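Local coordinates for protein alpha-2,3-sialyltransferase (PDB 2P2V) that probably transfers sialic acid from CMP-sialic acid to acceptor sugars in alpha-2,3 linkage, through this N-terminal part of a longer, probably membrane-bound protein, at residues 45-51 with 63-69; 50-54 with 88-92. All coordinates share one frame; numbering follows the deposited sequence.

Interaction 1. Residues 45-51 with 63-69; sequences VFRCNQF and IKAVFFN. With CSF (cytidine-5'-monophosphate-3-fluoro-N-acetyl-neuraminic acid), chain O; EDO (1,2-ethanediol), chain D.
Neighbouring parallel strands 44-48 and 62-68 of the central sheet end at the donor-sugar site, where Asn49 and Asn69 grip the bound CMP-3-fluoro-sialic acid. Along the strands a ladder joins them: Arg47 N gives a bond to Ala65 O (3.2 Å) and Asn49 N one to Phe67 O (2.8 Å). Beyond the last bridge, Cys48 with Phe67, CG of Asn49 stands anti to its carbonyl carbon (chi1 -58°) and ND2 turns to the ligand, donating to both O3A on the phosphate and OAA on the carboxylate, each at 3.0 Å. Asn69 ND2 reaches the same OAA at 3.1 Å in a nearly straight bond, N-H...O 168°, so two amides hold one carboxylate oxygen. Two waters donate to Asn49 OD1, linking it to Asn69 OD1 and Asn69 N and probably helping to fix how the Asn49 amide is turned. On the sheet face of Phe46, Ala65 and Phe67, Phe67 CE1 sits over the rim of the Phe46 ring, 3.5 Å from CD2 of Phe46, with the planes at 54°. From the other face, Phe51 brings CE2 to 3.3 Å from Ile63 CD1, while its CE1 packs on Val66 CG1. Met154 and Ile157 of helix 150-161 touch Phe67; helix 73-85 meets Phe51 and Phe68 on the other face, and strands 21-25 and 90-96 flank the pair.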
loop_
_atom_site.group_PDB
_atom_site.type_symbol
_atom_site.label_atom_id
_atom_site.label_comp_id
_atom_site.label_asym_id
_atom_site.label_seq_id
_atom_site.Cartn_x
_atom_site.Cartn_y
_atom_site.Cartn_z
ATOM N N VAL A 45 -16.577 30.171 7.496
ATOM C CA VAL A 45 -17.610 29.553 8.288
ATOM C C VAL A 45 -17.500 28.006 8.064
ATOM O O VAL A 45 -17.321 27.592 6.916
ATOM C CB VAL A 45 -18.976 29.948 7.751
ATOM C CG1 VAL A 45 -20.012 29.273 8.531
ATOM C CG2 VAL A 45 -19.200 31.513 7.825
ATOM N N PHE A 46 -17.657 27.216 9.127
ATOM C CA PHE A 46 -17.757 25.738 9.007
ATOM C C PHE A 46 -19.153 25.354 9.465
ATOM O O PHE A 46 -19.669 25.882 10.476
ATOM C CB PHE A 46 -16.745 25.031 9.902
ATOM C CG PHE A 46 -15.309 24.985 9.385
ATOM C CD1 PHE A 46 -14.925 25.517 8.170
ATOM C CD2 PHE A 46 -14.341 24.379 10.194
ATOM C CE1 PHE A 46 -13.567 25.442 7.761
ATOM C CE2 PHE A 46 -13.012 24.291 9.811
ATOM C CZ PHE A 46 -12.621 24.813 8.582
ATOM N N ARG A 47 -19.805 24.453 8.719
ATOM C CA ARG A 47 -21.109 23.961 9.140
ATOM C C ARG A 47 -21.066 22.429 9.083
ATOM O O ARG A 47 -20.196 21.839 8.433
ATOM C CB ARG A 47 -22.210 24.430 8.173
ATOM C CG ARG A 47 -22.361 25.989 7.937
ATOM C CD ARG A 47 -22.727 26.679 9.239
ATOM N NE ARG A 47 -23.989 26.270 9.866
ATOM C CZ ARG A 47 -25.185 26.767 9.551
ATOM N NH1 ARG A 47 -25.307 27.655 8.595
ATOM N NH2 ARG A 47 -26.266 26.386 10.218
ATOM N N CYS A 48 -22.026 21.768 9.744
ATOM C CA CYS A 48 -21.957 20.330 9.757
ATOM C C CYS A 48 -23.349 19.753 9.566
ATOM O O CYS A 48 -24.355 20.460 9.781
ATOM C CB CYS A 48 -21.393 19.807 11.083
ATOM S SG CYS A 48 -22.318 20.177 12.588
ATOM N N ASN A 49 -23.370 18.486 9.176
ATOM C CA ASN A 49 -24.588 17.683 9.273
ATOM C C ASN A 49 -25.796 18.380 8.633
ATOM O O ASN A 49 -25.688 18.796 7.483
ATOM C CB ASN A 49 -24.792 17.239 10.715
ATOM C CG ASN A 49 -23.598 16.419 11.253
ATOM O OD1 ASN A 49 -22.794 15.895 10.488
ATOM N ND2 ASN A 49 -23.510 16.288 12.561
ATOM N N GLN A 50 -26.950 18.434 9.331
ATOM C CA GLN A 50 -28.147 18.989 8.704
ATOM C C GLN A 50 -28.243 20.527 8.808
ATOM O O GLN A 50 -29.296 21.056 9.134
ATOM C CB GLN A 50 -29.391 18.320 9.286
ATOM C CG GLN A 50 -29.561 16.883 8.843
ATOM C CD GLN A 50 -28.702 15.888 9.645
ATOM O OE1 GLN A 50 -27.673 15.435 9.159
ATOM N NE2 GLN A 50 -29.146 15.524 10.861
ATOM N N PHE A 51 -27.170 21.254 8.491
ATOM C CA PHE A 51 -27.182 22.709 8.618
ATOM C C PHE A 51 -28.256 23.353 7.705
ATOM O O PHE A 51 -28.840 24.404 8.017
ATOM C CB PHE A 51 -25.769 23.294 8.317
ATOM C CG PHE A 51 -25.350 23.130 6.903
ATOM C CD1 PHE A 51 -24.648 22.000 6.489
ATOM C CD2 PHE A 51 -25.690 24.085 5.957
ATOM C CE1 PHE A 51 -24.324 21.815 5.140
ATOM C CE2 PHE A 51 -25.364 23.924 4.609
ATOM C CZ PHE A 51 -24.681 22.772 4.194
ATOM N N ILE A 63 -20.100 28.895 2.692
ATOM C CA ILE A 63 -19.501 27.954 3.628
ATOM C C ILE A 63 -18.084 27.539 3.181
ATOM O O ILE A 63 -17.872 27.082 2.030
ATOM C CB ILE A 63 -20.443 26.701 3.879
ATOM C CG1 ILE A 63 -21.814 27.138 4.387
ATOM C CG2 ILE A 63 -19.778 25.833 4.922
ATOM C CD1 ILE A 63 -22.933 26.056 4.236
ATOM N N LYS A 64 -17.084 27.739 4.041
ATOM C CA LYS A 64 -15.758 27.327 3.722
ATOM C C LYS A 64 -15.629 25.792 3.737
ATOM O O LYS A 64 -15.008 25.224 2.847
ATOM C CB LYS A 64 -14.708 27.952 4.686
ATOM C CG LYS A 64 -13.257 27.660 4.310
ATOM C CD LYS A 64 -12.760 28.398 3.027
ATOM C CE LYS A 64 -11.237 28.372 2.927
ATOM N NZ LYS A 64 -10.773 29.154 1.741
ATOM N N ALA A 65 -16.201 25.120 4.719
ATOM C CA ALA A 65 -16.169 23.645 4.638
ATOM C C ALA A 65 -17.426 23.156 5.302
ATOM O O ALA A 65 -17.854 23.707 6.302
ATOM C CB ALA A 65 -15.020 23.059 5.346
ATOM N N VAL A 66 -17.947 22.038 4.802
ATOM C CA VAL A 66 -18.997 21.361 5.516
ATOM C C VAL A 66 -18.484 20.034 5.981
ATOM O O VAL A 66 -17.554 19.479 5.375
ATOM C CB VAL A 66 -20.273 21.066 4.607
ATOM C CG1 VAL A 66 -21.019 22.387 4.211
ATOM C CG2 VAL A 66 -19.890 20.259 3.363
ATOM N N PHE A 67 -19.137 19.466 7.009
ATOM C CA PHE A 67 -18.597 18.258 7.637
ATOM C C PHE A 67 -19.742 17.309 7.825
ATOM O O PHE A 67 -20.758 17.690 8.405
ATOM C CB PHE A 67 -18.013 18.546 9.021
ATOM C CG PHE A 67 -16.773 19.398 8.973
ATOM C CD1 PHE A 67 -16.900 20.763 8.733
ATOM C CD2 PHE A 67 -15.519 18.825 9.102
ATOM C CE1 PHE A 67 -15.710 21.545 8.627
ATOM C CE2 PHE A 67 -14.352 19.599 8.982
ATOM C CZ PHE A 67 -14.478 20.925 8.750
ATOM N N PHE A 68 -19.538 16.077 7.390
ATOM C CA PHE A 68 -20.628 15.040 7.462
ATOM C C PHE A 68 -20.085 13.729 8.015
ATOM O O PHE A 68 -18.911 13.343 7.797
ATOM C CB PHE A 68 -21.162 14.751 6.032
ATOM C CG PHE A 68 -21.772 15.947 5.317
ATOM C CD1 PHE A 68 -22.834 16.704 5.876
ATOM C CD2 PHE A 68 -21.277 16.327 4.084
ATOM C CE1 PHE A 68 -23.351 17.817 5.203
ATOM C CE2 PHE A 68 -21.838 17.392 3.387
ATOM C CZ PHE A 68 -22.903 18.139 3.966
ATOM N N ASN A 69 -20.965 12.976 8.686
ATOM C CA ASN A 69 -20.602 11.719 9.297
ATOM C C ASN A 69 -20.625 10.572 8.263
ATOM O O ASN A 69 -21.373 10.609 7.263
ATOM C CB ASN A 69 -21.601 11.395 10.461
ATOM C CG ASN A 69 -21.409 12.345 11.697
ATOM O OD1 ASN A 69 -20.336 12.953 11.894
ATOM N ND2 ASN A 69 -22.449 12.492 12.483
HETATM C C5A CSF O . -26.077 12.555 16.204
HETATM C C4A CSF O . -25.681 13.418 17.397
HETATM C C2A CSF O . -24.106 14.786 15.907
HETATM O O6A CSF O . -24.635 13.997 14.819
HETATM C C6A CSF O . -25.961 13.419 14.934
HETATM C C3A CSF O . -24.279 14.019 17.218
HETATM O O4A CSF O . -25.644 12.605 18.561
HETATM N N5A CSF O . -27.487 12.163 16.420
HETATM C C7A CSF O . -26.207 12.610 13.666
HETATM C C8A CSF O . -26.048 13.485 12.427
HETATM C C9A CSF O . -26.189 12.669 11.126
HETATM O O9A CSF O . -26.154 13.518 9.955
HETATM O O8A CSF O . -27.007 14.587 12.511
HETATM O O7A CSF O . -25.314 11.481 13.660
HETATM C C1A CSF O . -22.604 14.954 15.735
HETATM O OBA CSF O . -21.968 15.395 16.734
HETATM O OAA CSF O . -22.082 14.658 14.626
HETATM O O1A CSF O . -24.611 16.137 16.020
HETATM O O2A CSF O . -27.008 16.592 16.429
HETATM N N1 CSF O . -25.434 20.631 18.918
HETATM C C2 CSF O . -25.490 20.943 20.311
HETATM N N3 CSF O . -26.686 20.962 20.970
HETATM C C4 CSF O . -27.829 20.706 20.294
HETATM C C5 CSF O . -27.795 20.401 18.928
HETATM C C6 CSF O . -26.578 20.372 18.253
HETATM C "C3'" CSF O . -23.215 18.651 17.300
HETATM C "C2'" CSF O . -23.202 19.480 18.569
HETATM C "C1'" CSF O . -24.135 20.637 18.210
HETATM O "O4'" CSF O . -24.328 20.659 16.779
HETATM C "C4'" CSF O . -23.571 19.612 16.173
HETATM P PA CSF O . -25.939 16.837 15.392
HETATM O "O5'" CSF O . -25.588 18.423 15.473
HETATM C "C5'" CSF O . -24.344 18.961 15.028
HETATM O "O3'" CSF O . -21.924 18.110 17.040
HETATM O "O2'" CSF O . -21.859 19.970 18.833
HETATM N N4 CSF O . -29.038 20.729 20.934
HETATM O O2 CSF O . -24.415 21.164 20.933
HETATM O O3A CSF O . -26.149 16.548 13.933
HETATM C C10 CSF O . -27.870 10.957 15.966
HETATM O O10 CSF O . -27.114 10.178 15.366
HETATM C C11 CSF O . -29.319 10.606 16.220
HETATM F F3A CSF O . -23.335 13.017 17.223
HETATM C C1 EDO D . -18.125 13.452 14.131
HETATM O O1 EDO D . -18.544 12.074 14.025
HETATM C C2 EDO D . -17.702 13.702 15.567
HETATM O O2 EDO D . -18.246 12.671 16.408
HETATM O O HOH W 1 -19.893 15.649 11.034
HETATM O O HOH W 2 -23.700 14.296 8.616
#

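Interaction 2. Residues 50-54 with 88-92; sequences QFYFE and EYEIK. With CSF (cytidine-5'-monophosphate-3-fluoro-N-acetyl-neuraminic acid), chain O.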
loop_
_atom_site.group_PDB
_atom_site.type_symbol
_atom_site.label_atom_id
_atom_site.label_comp_id
_atom_site.label_asym_id
_atom_site.label_seq_id
_atom_site.Cartn_x
_atom_site.Cartn_y
_atom_site.Cartn_z
ATOM N N GLN A 50 -26.950 18.434 9.331
ATOM C CA GLN A 50 -28.147 18.989 8.704
ATOM C C GLN A 50 -28.243 20.527 8.808
ATOM O O GLN A 50 -29.296 21.056 9.134
ATOM C CB GLN A 50 -29.391 18.320 9.286
ATOM C CG GLN A 50 -29.561 16.883 8.843
ATOM C CD GLN A 50 -28.702 15.888 9.645
ATOM O OE1 GLN A 50 -27.673 15.435 9.159
ATOM N NE2 GLN A 50 -29.146 15.524 10.861
ATOM N N PHE A 51 -27.170 21.254 8.491
ATOM C CA PHE A 51 -27.182 22.709 8.618
ATOM C C PHE A 51 -28.256 23.353 7.705
ATOM O O PHE A 51 -28.840 24.404 8.017
ATOM C CB PHE A 51 -25.769 23.294 8.317
ATOM C CG PHE A 51 -25.350 23.130 6.903
ATOM C CD1 PHE A 51 -24.648 22.000 6.489
ATOM C CD2 PHE A 51 -25.690 24.085 5.957
ATOM C CE1 PHE A 51 -24.324 21.815 5.140
ATOM C CE2 PHE A 51 -25.364 23.924 4.609
ATOM C CZ PHE A 51 -24.681 22.772 4.194
ATOM N N TYR A 52 -28.473 22.736 6.549
ATOM C CA TYR A 52 -29.347 23.279 5.496
ATOM C C TYR A 52 -30.835 23.162 5.863
ATOM O O TYR A 52 -31.701 23.695 5.139
ATOM C CB TYR A 52 -29.116 22.541 4.160
ATOM C CG TYR A 52 -29.080 21.040 4.303
ATOM C CD1 TYR A 52 -27.887 20.379 4.622
ATOM C CD2 TYR A 52 -30.224 20.281 4.121
ATOM C CE1 TYR A 52 -27.829 19.039 4.788
ATOM C CE2 TYR A 52 -30.182 18.924 4.294
ATOM C CZ TYR A 52 -28.980 18.293 4.618
ATOM O OH TYR A 52 -28.921 16.925 4.764
ATOM N N PHE A 53 -31.111 22.466 6.952
ATOM C CA PHE A 53 -32.450 22.467 7.563
ATOM C C PHE A 53 -32.849 23.878 8.033
ATOM O O PHE A 53 -34.052 24.166 8.183
ATOM C CB PHE A 53 -32.505 21.526 8.757
ATOM C CG PHE A 53 -32.765 20.063 8.418
ATOM C CD1 PHE A 53 -32.185 19.451 7.306
ATOM C CD2 PHE A 53 -33.560 19.286 9.260
ATOM C CE1 PHE A 53 -32.389 18.091 7.044
ATOM C CE2 PHE A 53 -33.810 17.910 8.982
ATOM C CZ PHE A 53 -33.216 17.328 7.872
ATOM N N GLU A 54 -31.863 24.760 8.236
ATOM C CA GLU A 54 -32.118 26.147 8.659
ATOM C C GLU A 54 -33.086 26.858 7.725
ATOM O O GLU A 54 -32.983 26.740 6.500
ATOM C CB GLU A 54 -30.799 26.957 8.781
ATOM C CG GLU A 54 -30.112 27.253 7.457
ATOM C CD GLU A 54 -28.774 27.959 7.628
ATOM O OE1 GLU A 54 -28.378 28.163 8.797
ATOM O OE2 GLU A 54 -28.123 28.327 6.597
ATOM N N GLU A 88 -28.078 27.354 -3.525
ATOM C CA GLU A 88 -28.536 27.599 -2.175
ATOM C C GLU A 88 -27.364 27.956 -1.282
ATOM O O GLU A 88 -27.482 28.825 -0.434
ATOM C CB GLU A 88 -29.333 26.425 -1.623
ATOM C CG GLU A 88 -30.545 26.200 -2.492
ATOM C CD GLU A 88 -31.596 25.265 -1.956
ATOM O OE1 GLU A 88 -31.686 24.991 -0.759
ATOM O OE2 GLU A 88 -32.411 24.840 -2.785
ATOM N N TYR A 89 -26.222 27.308 -1.502
ATOM C CA TYR A 89 -24.992 27.685 -0.816
ATOM C C TYR A 89 -23.829 27.548 -1.743
ATOM O O TYR A 89 -23.890 26.828 -2.751
ATOM C CB TYR A 89 -24.740 26.789 0.392
ATOM C CG TYR A 89 -25.774 26.812 1.501
ATOM C CD1 TYR A 89 -25.574 27.573 2.643
ATOM C CD2 TYR A 89 -26.909 25.991 1.453
ATOM C CE1 TYR A 89 -26.485 27.573 3.695
ATOM C CE2 TYR A 89 -27.817 25.992 2.457
ATOM C CZ TYR A 89 -27.597 26.752 3.611
ATOM O OH TYR A 89 -28.525 26.696 4.643
ATOM N N GLU A 90 -22.743 28.213 -1.354
ATOM C CA GLU A 90 -21.459 28.035 -1.959
ATOM C C GLU A 90 -20.666 27.259 -0.908
ATOM O O GLU A 90 -20.560 27.686 0.263
ATOM C CB GLU A 90 -20.834 29.407 -2.154
ATOM C CG GLU A 90 -19.523 29.397 -2.865
ATOM C CD GLU A 90 -18.964 30.789 -2.902
ATOM O OE1 GLU A 90 -19.605 31.646 -3.575
ATOM O OE2 GLU A 90 -17.934 31.020 -2.209
ATOM N N ILE A 91 -20.126 26.117 -1.317
ATOM C CA ILE A 91 -19.427 25.206 -0.388
ATOM C C ILE A 91 -18.083 24.939 -0.998
ATOM O O ILE A 91 -17.996 24.355 -2.121
ATOM C CB ILE A 91 -20.212 23.910 -0.215
ATOM C CG1 ILE A 91 -21.562 24.220 0.429
ATOM C CG2 ILE A 91 -19.386 22.896 0.653
ATOM C CD1 ILE A 91 -22.570 23.053 0.466
ATOM N N LYS A 92 -17.018 25.391 -0.322
ATOM C CA LYS A 92 -15.688 25.239 -0.859
ATOM C C LYS A 92 -15.001 23.906 -0.618
ATOM O O LYS A 92 -14.106 23.540 -1.376
ATOM C CB LYS A 92 -14.767 26.400 -0.462
ATOM C CG LYS A 92 -15.237 27.720 -1.099
ATOM C CD LYS A 92 -14.597 28.906 -0.370
ATOM C CE LYS A 92 -14.696 30.170 -1.209
ATOM N NZ LYS A 92 -13.907 29.981 -2.458
HETATM C C5A CSF O . -26.077 12.555 16.204
HETATM C C4A CSF O . -25.681 13.418 17.397
HETATM C C2A CSF O . -24.106 14.786 15.907
HETATM O O6A CSF O . -24.635 13.997 14.819
HETATM C C6A CSF O . -25.961 13.419 14.934
HETATM C C3A CSF O . -24.279 14.019 17.218
HETATM O O4A CSF O . -25.644 12.605 18.561
HETATM N N5A CSF O . -27.487 12.163 16.420
HETATM C C7A CSF O . -26.207 12.610 13.666
HETATM C C8A CSF O . -26.048 13.485 12.427
HETATM C C9A CSF O . -26.189 12.669 11.126
HETATM O O9A CSF O . -26.154 13.518 9.955
HETATM O O8A CSF O . -27.007 14.587 12.511
HETATM O O7A CSF O . -25.314 11.481 13.660
HETATM C C1A CSF O . -22.604 14.954 15.735
HETATM O OBA CSF O . -21.968 15.395 16.734
HETATM O OAA CSF O . -22.082 14.658 14.626
HETATM O O1A CSF O . -24.611 16.137 16.020
HETATM O O2A CSF O . -27.008 16.592 16.429
HETATM N N1 CSF O . -25.434 20.631 18.918
HETATM C C2 CSF O . -25.490 20.943 20.311
HETATM N N3 CSF O . -26.686 20.962 20.970
HETATM C C4 CSF O . -27.829 20.706 20.294
HETATM C C5 CSF O . -27.795 20.401 18.928
HETATM C C6 CSF O . -26.578 20.372 18.253
HETATM C "C3'" CSF O . -23.215 18.651 17.300
HETATM C "C2'" CSF O . -23.202 19.480 18.569
HETATM C "C1'" CSF O . -24.135 20.637 18.210
HETATM O "O4'" CSF O . -24.328 20.659 16.779
HETATM C "C4'" CSF O . -23.571 19.612 16.173
HETATM P PA CSF O . -25.939 16.837 15.392
HETATM O "O5'" CSF O . -25.588 18.423 15.473
HETATM C "C5'" CSF O . -24.344 18.961 15.028
HETATM O "O3'" CSF O . -21.924 18.110 17.040
HETATM O "O2'" CSF O . -21.859 19.970 18.833
HETATM N N4 CSF O . -29.038 20.729 20.934
HETATM O O2 CSF O . -24.415 21.164 20.933
HETATM O O3A CSF O . -26.149 16.548 13.933
HETATM C C10 CSF O . -27.870 10.957 15.966
HETATM O O10 CSF O . -27.114 10.178 15.366
HETATM C C11 CSF O . -29.319 10.606 16.220
HETATM F F3A CSF O . -23.335 13.017 17.223
#
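Phe51 and Tyr89 meet as a T-shaped pair: the edge of the Phe51 ring points into the face of Tyr89, with the planes at 81° and centroids 5.1 Å apart. CE2 of Phe51 is the atom that enters, lying over the middle of the tyrosine ring and 3.7 Å from CZ of Tyr89. CG of Tyr89 stands anti to its carbonyl carbon (chi1 -62°), and the ring extends from just before strand 90-96 toward the turn at 50-54. Its hydroxyl ends at Glu54, where Tyr89 OH donates to OE2 of Glu54 at 2.6 Å. The hydroxyl approaches OE2 on its anti side, 29° out of the carboxylate plane, with the ring roughly level with that plane and OE2 at its edge. This turn is a short 3-10 segment, closed by bonds from Phe53 N to Gln50 O and from Glu54 N to Phe51 O. It leaves the C-terminal end of strand 44-48 in the parallel sheet, where Gln50 faces the ligand, and doubles back so that Phe51 and Glu54 meet Tyr89 near the N-terminal start of strand 90-96. Glu54 OE1 forms a salt bridge with Arg47, so the carboxylate is held at both oxygens, an arrangement that would favour its charged form. Tyr52 CB packs obliquely against Tyr89 CE2 at 4.1 Å, and Ile91 CD1 lies at the edge of Phe51, 4.3 Å from its CZ. Tyr57 adds a second edge-to-face partner for Tyr89.

From the N terminus, strand 44-48 runs into the turn at 50-54, and interaction 1 closes the short loop that returns the chain to strand 62-68. The chain then passes through helix 73-85 to strand 90-96, where interaction 2 closes the longer loop back onto that turn. The two closures cross rather than nest: both start from the same stretch, sharing Gln50 and Phe51, and the second reaches past the first. Strand 62-68 lies between the other two in the sheet; Ile63 N is 2.8 Å from Glu90 O, a probable hydrogen bond. Together they tie three adjacent strands to the turn whose Gln50 hydrogen-bonds the sialic acid glycerol chain.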